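Local atomic coordinates of malate dehydrogenase (Picrophilus torridus, PDB entry 4BGV), a protein that probably catalyses the reversible, NAD-dependent oxidation of malate to oxaloacetate, a step of the tricarboxylic acid cycle. Residues A[203-206]-A[207-211]; A[293-296]-A[297-301]. All blocks are in the same frame, centred on the assembly; numbering follows the deposited sequence. Where two conformers were deposited one is given.

Contact 1 of 2, residues A[203-206]-A[207-211]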
ATOM      1  N   PRO A 203     -11.265  28.102  18.628  1.00 17.69           N
ATOM      2  CA  PRO A 203     -11.377  29.558  18.779  1.00 18.78           C
ATOM      3  C   PRO A 203     -10.672  30.252  17.620  1.00 19.25           C
ATOM      4  O   PRO A 203      -9.680  29.745  17.098  1.00 16.86           O
ATOM      5  CB  PRO A 203     -10.632  29.840  20.085  1.00 23.67           C
ATOM      6  CG  PRO A 203     -10.579  28.525  20.801  1.00 21.86           C
ATOM      7  CD  PRO A 203     -10.551  27.476  19.751  1.00 16.59           C
ATOM      8  N   ARG A 204     -11.201  31.397  17.208  1.00 20.58           N
ATOM      9  CA  ARG A 204     -10.616  32.163  16.112  1.00 26.95           C
ATOM     10  C   ARG A 204      -9.125  32.429  16.332  1.00 21.67           C
ATOM     11  O   ARG A 204      -8.325  32.340  15.397  1.00 22.19           O
ATOM     12  CB  ARG A 204     -11.393  33.470  15.928  1.00 33.90           C
ATOM     13  CG  ARG A 204     -10.666  34.574  15.168  1.00 44.22           C
ATOM     14  CD  ARG A 204     -10.300  34.182  13.744  1.00 49.76           C
ATOM     15  NE  ARG A 204     -11.431  33.683  12.972  1.00 54.27           N
ATOM     16  CZ  ARG A 204     -11.361  33.364  11.684  1.00 56.32           C
ATOM     17  NH1 ARG A 204     -10.210  33.500  11.033  1.00 57.18           N
ATOM     18  NH2 ARG A 204     -12.438  32.918  11.045  1.00 53.54           N
ATOM     19  N   GLU A 205      -8.757  32.735  17.571  1.00 20.97           N
ATOM     20  CA  GLU A 205      -7.366  33.022  17.906  1.00 23.10           C
ATOM     21  C   GLU A 205      -6.458  31.855  17.526  1.00 21.72           C
ATOM     22  O   GLU A 205      -5.379  32.060  16.962  1.00 19.70           O
ATOM     23  CB  GLU A 205      -7.216  33.322  19.394  1.00 33.85           C
ATOM     24  CG  GLU A 205      -6.233  34.432  19.681  1.00 49.82           C
ATOM     25  CD  GLU A 205      -4.925  34.248  18.934  1.00 61.82           C
ATOM     26  OE1 GLU A 205      -4.130  33.380  19.345  1.00 63.44           O
ATOM     27  OE2 GLU A 205      -4.697  34.958  17.929  1.00 68.27           O
ATOM     28  N   LYS A 206      -6.903  30.639  17.834  1.00 14.86           N
ATOM     29  CA  LYS A 206      -6.119  29.448  17.518  1.00 13.97           C
ATOM     30  C   LYS A 206      -6.045  29.218  16.013  1.00 12.90           C
ATOM     31  O   LYS A 206      -4.999  28.806  15.487  1.00 13.56           O
ATOM     32  CB  LYS A 206      -6.688  28.213  18.222  1.00 17.63           C
ATOM     33  CG  LYS A 206      -5.879  26.954  17.978  1.00 19.89           C
ATOM     34  CD  LYS A 206      -4.410  27.135  18.390  1.00 22.23           C
ATOM     35  CE  LYS A 206      -4.261  27.384  19.887  1.00 25.74           C
ATOM     36  NZ  LYS A 206      -2.810  27.441  20.284  1.00 27.19           N
ATOM     37  N   ILE A 207      -7.150  29.472  15.315  1.00 13.93           N
ATOM     38  CA  ILE A 207      -7.175  29.314  13.861  1.00 14.71           C
ATOM     39  C   ILE A 207      -6.213  30.317  13.223  1.00 17.48           C
ATOM     40  O   ILE A 207      -5.467  29.975  12.309  1.00 12.18           O
ATOM     41  CB  ILE A 207      -8.600  29.474  13.289  1.00 16.34           C
ATOM     42  CG1 ILE A 207      -9.491  28.310  13.763  1.00 15.47           C
ATOM     43  CG2 ILE A 207      -8.585  29.528  11.752  1.00 17.94           C
ATOM     44  CD1 ILE A 207     -10.993  28.526  13.495  1.00 16.53           C
ATOM     45  N   ASP A 208      -6.217  31.555  13.719  1.00 14.99           N
ATOM     46  CA  ASP A 208      -5.287  32.547  13.192  1.00 16.66           C
ATOM     47  C   ASP A 208      -3.832  32.118  13.406  1.00 16.69           C
ATOM     48  O   ASP A 208      -2.982  32.343  12.543  1.00 14.91           O
ATOM     49  CB  ASP A 208      -5.544  33.928  13.803  1.00 19.24           C
ATOM     50  CG  ASP A 208      -6.852  34.532  13.325  1.00 25.27           C
ATOM     51  OD1 ASP A 208      -7.420  34.009  12.342  1.00 25.62           O
ATOM     52  OD2 ASP A 208      -7.303  35.531  13.917  1.00 29.97           O
ATOM     53  N   GLU A 209      -3.545  31.510  14.555  1.00 13.60           N
ATOM     54  CA  GLU A 209      -2.200  31.016  14.848  0.50 14.74           C
ATOM     55  C   GLU A 209      -1.775  29.958  13.842  1.00 13.82           C
ATOM     56  O   GLU A 209      -0.637  29.943  13.366  1.00 14.44           O
ATOM     57  CB  GLU A 209      -2.143  30.417  16.258  0.50 14.84           C
ATOM     58  CG  GLU A 209      -2.323  31.419  17.382  0.50 16.92           C
ATOM     59  CD  GLU A 209      -2.309  30.760  18.757  0.50 26.28           C
ATOM     60  OE1 GLU A 209      -2.202  29.519  18.824  0.50 30.17           O
ATOM     61  OE2 GLU A 209      -2.399  31.479  19.773  0.50 29.46           O
ATOM     62  N   ILE A 210      -2.703  29.067  13.529  1.00 12.03           N
ATOM     63  CA  ILE A 210      -2.434  27.964  12.620  1.00 10.50           C
ATOM     64  C   ILE A 210      -2.288  28.463  11.175  1.00 12.54           C
ATOM     65  O   ILE A 210      -1.437  27.980  10.425  1.00  9.87           O
ATOM     66  CB  ILE A 210      -3.512  26.883  12.763  1.00 10.86           C
ATOM     67  CG1 ILE A 210      -3.349  26.186  14.122  1.00 14.50           C
ATOM     68  CG2 ILE A 210      -3.439  25.870  11.606  1.00  9.73           C
ATOM     69  CD1 ILE A 210      -4.407  25.129  14.429  1.00 17.08           C
ATOM     70  N   VAL A 211      -3.098  29.456  10.810  1.00  9.78           N
ATOM     71  CA  VAL A 211      -2.975  30.095   9.511  1.00  9.81           C
ATOM     72  C   VAL A 211      -1.595  30.740   9.334  1.00 12.12           C
ATOM     73  O   VAL A 211      -0.942  30.569   8.307  1.00 11.69           O
ATOM     74  CB  VAL A 211      -4.104  31.101   9.296  1.00 14.42           C
ATOM     75  CG1 VAL A 211      -3.814  32.000   8.106  1.00 14.70           C
ATOM     76  CG2 VAL A 211      -5.436  30.339   9.116  1.00 16.55           C
TER
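Arg-204 reaches forward one helical turn to Asp-208 and lays both its aliphatic and its charged part against the carboxylate. CG starts out opposite the backbone N (chi1 160°), and two successive bends, at chi2 and chi3, swing the chain back over Asp-208. CD therefore comes 3.2 Å from OD1 of Asp-208, and beyond it NH1 makes a salt bridge to the same OD1 at 3.1 Å. The bond is nearly straight, 163° at the hydrogen, and meets OD1 on its syn side. OD1 lies close to the guanidinium plane, although the two flat groups are twisted 54° apart. NH2 has a carboxylate of its own, OE2 of Glu-199, which leaves the guanidinium spread between two acids.

Lys-206 folds in the same way, bent at chi2 and chi3, and brings NZ 2.6 Å from Glu-209 OE1 in a salt bridge on the syn side. Glu-209 has two conformers, so this short bond holds for one of them and is less certain than the Arg-204 bridge. The two are i to i+4 and i to i+3 salt bridges on the N-terminal turns of helix 204-215, in the alpha/beta C-terminal domain. Pro-203 is the N-cap; its O accepts from Ile-207 N at 3.1 Å, and CG1 of Ile-207 packs 3.6 Å from that same oxygen.

The two buried isoleucines face the rest of the domain: Ile-207 fits against Ile-188 of strand 184-193 and Ile-198 and Leu-202 of the preceding loops, whereas Ile-210 meets Phe-157, Phe-160 and Leu-161 of helix 150-165.

Contact 2 of 2, residues A[293-296]-A[297-301]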
ATOM      1  N   PHE A 293     -15.788  34.731  -3.639  1.00 15.44           N
ATOM      2  CA  PHE A 293     -15.010  35.264  -2.524  1.00 15.22           C
ATOM      3  C   PHE A 293     -15.904  36.066  -1.582  1.00 15.29           C
ATOM      4  O   PHE A 293     -16.737  36.853  -2.035  1.00 18.95           O
ATOM      5  CB  PHE A 293     -13.905  36.219  -3.027  1.00 16.08           C
ATOM      6  CG  PHE A 293     -12.851  35.565  -3.893  1.00 19.43           C
ATOM      7  CD1 PHE A 293     -13.081  35.331  -5.242  1.00 23.13           C
ATOM      8  CD2 PHE A 293     -11.619  35.216  -3.364  1.00 17.46           C
ATOM      9  CE1 PHE A 293     -12.095  34.743  -6.037  1.00 22.07           C
ATOM     10  CE2 PHE A 293     -10.631  34.635  -4.156  1.00 14.38           C
ATOM     11  CZ  PHE A 293     -10.871  34.400  -5.489  1.00 18.97           C
ATOM     12  N   ASN A 294     -15.723  35.896  -0.276  1.00 15.29           N
ATOM     13  CA  ASN A 294     -16.283  36.871   0.658  1.00 16.21           C
ATOM     14  C   ASN A 294     -15.356  38.095   0.716  1.00 15.67           C
ATOM     15  O   ASN A 294     -14.291  38.094   0.103  1.00 15.14           O
ATOM     16  CB  ASN A 294     -16.596  36.255   2.046  1.00 15.82           C
ATOM     17  CG  ASN A 294     -15.351  35.914   2.864  1.00 21.68           C
ATOM     18  OD1 ASN A 294     -14.245  36.384   2.581  1.00 23.56           O
ATOM     19  ND2 ASN A 294     -15.540  35.103   3.918  1.00 17.86           N
ATOM     20  N   GLU A 295     -15.744  39.127   1.443  1.00 16.53           N
ATOM     21  CA  GLU A 295     -14.975  40.370   1.425  0.50 16.89           C
ATOM     22  C   GLU A 295     -13.546  40.219   1.956  1.00 17.73           C
ATOM     23  O   GLU A 295     -12.604  40.794   1.393  1.00 18.26           O
ATOM     24  CB  GLU A 295     -15.730  41.491   2.152  0.50 20.42           C
ATOM     25  CG  GLU A 295     -14.864  42.659   2.621  0.50 24.83           C
ATOM     26  CD  GLU A 295     -14.128  43.371   1.494  0.50 26.49           C
ATOM     27  OE1 GLU A 295     -14.468  43.161   0.311  0.50 29.81           O
ATOM     28  OE2 GLU A 295     -13.198  44.150   1.800  0.50 23.29           O
ATOM     29  N   ASP A 296     -13.369  39.448   3.022  1.00 16.52           N
ATOM     30  CA  ASP A 296     -12.023  39.244   3.571  1.00 20.22           C
ATOM     31  C   ASP A 296     -11.127  38.509   2.574  1.00 17.38           C
ATOM     32  O   ASP A 296      -9.977  38.896   2.341  1.00 16.00           O
ATOM     33  CB  ASP A 296     -12.074  38.465   4.886  1.00 24.16           C
ATOM     34  CG  ASP A 296     -12.415  39.339   6.067  1.00 38.62           C
ATOM     35  OD1 ASP A 296     -12.266  40.575   5.951  1.00 42.38           O
ATOM     36  OD2 ASP A 296     -12.823  38.790   7.116  1.00 44.13           O
ATOM     37  N   GLU A 297     -11.674  37.461   1.970  1.00 14.76           N
ATOM     38  CA  GLU A 297     -10.919  36.652   1.025  1.00 13.91           C
ATOM     39  C   GLU A 297     -10.576  37.456  -0.222  1.00 13.87           C
ATOM     40  O   GLU A 297      -9.482  37.329  -0.768  1.00 13.76           O
ATOM     41  CB  GLU A 297     -11.706  35.396   0.653  1.00 14.48           C
ATOM     42  CG  GLU A 297     -11.955  34.473   1.841  1.00 15.80           C
ATOM     43  CD  GLU A 297     -13.201  33.606   1.683  1.00 18.76           C
ATOM     44  OE1 GLU A 297     -13.929  33.759   0.672  1.00 18.93           O
ATOM     45  OE2 GLU A 297     -13.471  32.796   2.596  1.00 15.73           O
ATOM     46  N   LEU A 298     -11.511  38.303  -0.646  1.00 14.35           N
ATOM     47  CA  LEU A 298     -11.322  39.148  -1.816  1.00 17.01           C
ATOM     48  C   LEU A 298     -10.156  40.114  -1.620  1.00 19.11           C
ATOM     49  O   LEU A 298      -9.315  40.262  -2.511  1.00 14.79           O
ATOM     50  CB  LEU A 298     -12.594  39.960  -2.102  1.00 15.17           C
ATOM     51  CG  LEU A 298     -12.481  40.846  -3.345  1.00 23.61           C
ATOM     52  CD1 LEU A 298     -12.316  39.999  -4.603  1.00 24.17           C
ATOM     53  CD2 LEU A 298     -13.680  41.785  -3.451  1.00 24.97           C
ATOM     54  N   GLU A 299     -10.107  40.776  -0.468  1.00 18.96           N
ATOM     55  CA  GLU A 299      -9.023  41.698  -0.111  0.50 20.60           C
ATOM     56  C   GLU A 299      -7.679  40.992  -0.162  1.00 17.20           C
ATOM     57  O   GLU A 299      -6.692  41.486  -0.699  1.00 21.23           O
ATOM     58  CB  GLU A 299      -9.215  42.207   1.322  0.50 20.46           C
ATOM     59  CG  GLU A 299     -10.374  43.147   1.529  0.50 21.79           C
ATOM     60  CD  GLU A 299     -10.581  43.516   2.996  0.50 29.01           C
ATOM     61  OE1 GLU A 299     -10.437  42.634   3.870  0.50 30.79           O
ATOM     62  OE2 GLU A 299     -10.896  44.688   3.275  0.50 30.54           O
ATOM     63  N   ALA A 300      -7.654  39.829   0.475  1.00 19.05           N
ATOM     64  CA  ALA A 300      -6.434  39.030   0.529  1.00 18.83           C
ATOM     65  C   ALA A 300      -6.029  38.576  -0.870  1.00 20.83           C
ATOM     66  O   ALA A 300      -4.847  38.571  -1.213  1.00 18.69           O
ATOM     67  CB  ALA A 300      -6.622  37.835   1.443  1.00 18.28           C
ATOM     68  N   TRP A 301      -7.014  38.187  -1.678  1.00 16.29           N
ATOM     69  CA  TRP A 301      -6.734  37.771  -3.045  1.00 16.06           C
ATOM     70  C   TRP A 301      -6.114  38.895  -3.875  1.00 16.27           C
ATOM     71  O   TRP A 301      -5.147  38.675  -4.609  1.00 17.29           O
ATOM     72  CB  TRP A 301      -7.995  37.237  -3.726  1.00 13.03           C
ATOM     73  CG  TRP A 301      -7.735  36.714  -5.119  1.00 13.88           C
ATOM     74  CD1 TRP A 301      -8.093  37.301  -6.296  1.00 13.74           C
ATOM     75  CD2 TRP A 301      -7.054  35.501  -5.466  1.00 14.96           C
ATOM     76  NE1 TRP A 301      -7.687  36.521  -7.359  1.00 13.42           N
ATOM     77  CE2 TRP A 301      -7.034  35.420  -6.873  1.00 15.86           C
ATOM     78  CE3 TRP A 301      -6.442  34.485  -4.724  1.00 13.32           C
ATOM     79  CZ2 TRP A 301      -6.440  34.359  -7.553  1.00 11.14           C
ATOM     80  CZ3 TRP A 301      -5.858  33.426  -5.404  1.00 13.88           C
ATOM     81  CH2 TRP A 301      -5.858  33.374  -6.807  1.00 12.90           C
TER
HETATM   82  O   HOH W   1      -8.352  40.290   4.101  1.00 31.21           O
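The backbone enters helix 295-321 through Asn-294, which is extended just before the first turn, and Leu-298 N then closes that turn on Asn-294 O at 2.9 Å. This is a capping box with a hydrophobic staple round it, at the start of the long C-terminal helix of the malate dehydrogenase fold. In the box, Asn-294 OD1 takes the N-H of Glu-297 at 2.9 Å, almost straight along the amide C=O. Asn-294 can do this because its CG sits between the backbone N and the carbonyl carbon (chi1 71°), which turns the amide back over the helix end. Glu-297 returns the favour: its OE1 accepts from Asn-294 N at 2.9 Å, and the N-H is straight on OE1 but comes from above the carboxylate plane, 42° out of it. Amide and carboxylate are thereby stacked. The other oxygen, OE2, forms a salt bridge with Arg-189 NE on strand 184-193. Were Glu-297 replaced by an alanine, Asn-294 N would probably lose its acceptor and Arg-189 be left without this charge partner, loosening the start of the helix.

The staple is Phe-293 with Leu-298, CB to CB 4.1 Å. Farther out, the phenyl ring leans over one face of Trp-301 at an oblique 40°, with CE2 3.7 Å from Trp-301 CG. Ile-177 of strand 172-178 touches both aromatic side chains, and the indole NE1 is tied to Tyr-267 O. Asp-296 O, meanwhile, serves two donors: Ala-300 N at 3.1 Å and a water that donates to it at 2.8 Å.

From the N terminus, the NAD-binding parallel sheet comes first, and both contacts lie later, in the alpha/beta C-terminal domain. Contact 1 opens helix 204-215 as the chain leaves strand 196-197 and the loop after it; contact 2 comes after strand 284-288 and starts the closing helix 295-321. Each covers a helix start, capping residue and first turns, in one unbroken run of chain, so neither closes a long loop; they follow in series, neither nested nor crossed, centres about 18 Å apart. They do not touch, but both lean on strand 184-193: contact 1 on Pro-186 and Ile-188, contact 2 on Val-185, Phe-187 and Arg-189, consistent with two helices packing on opposite faces of that strand.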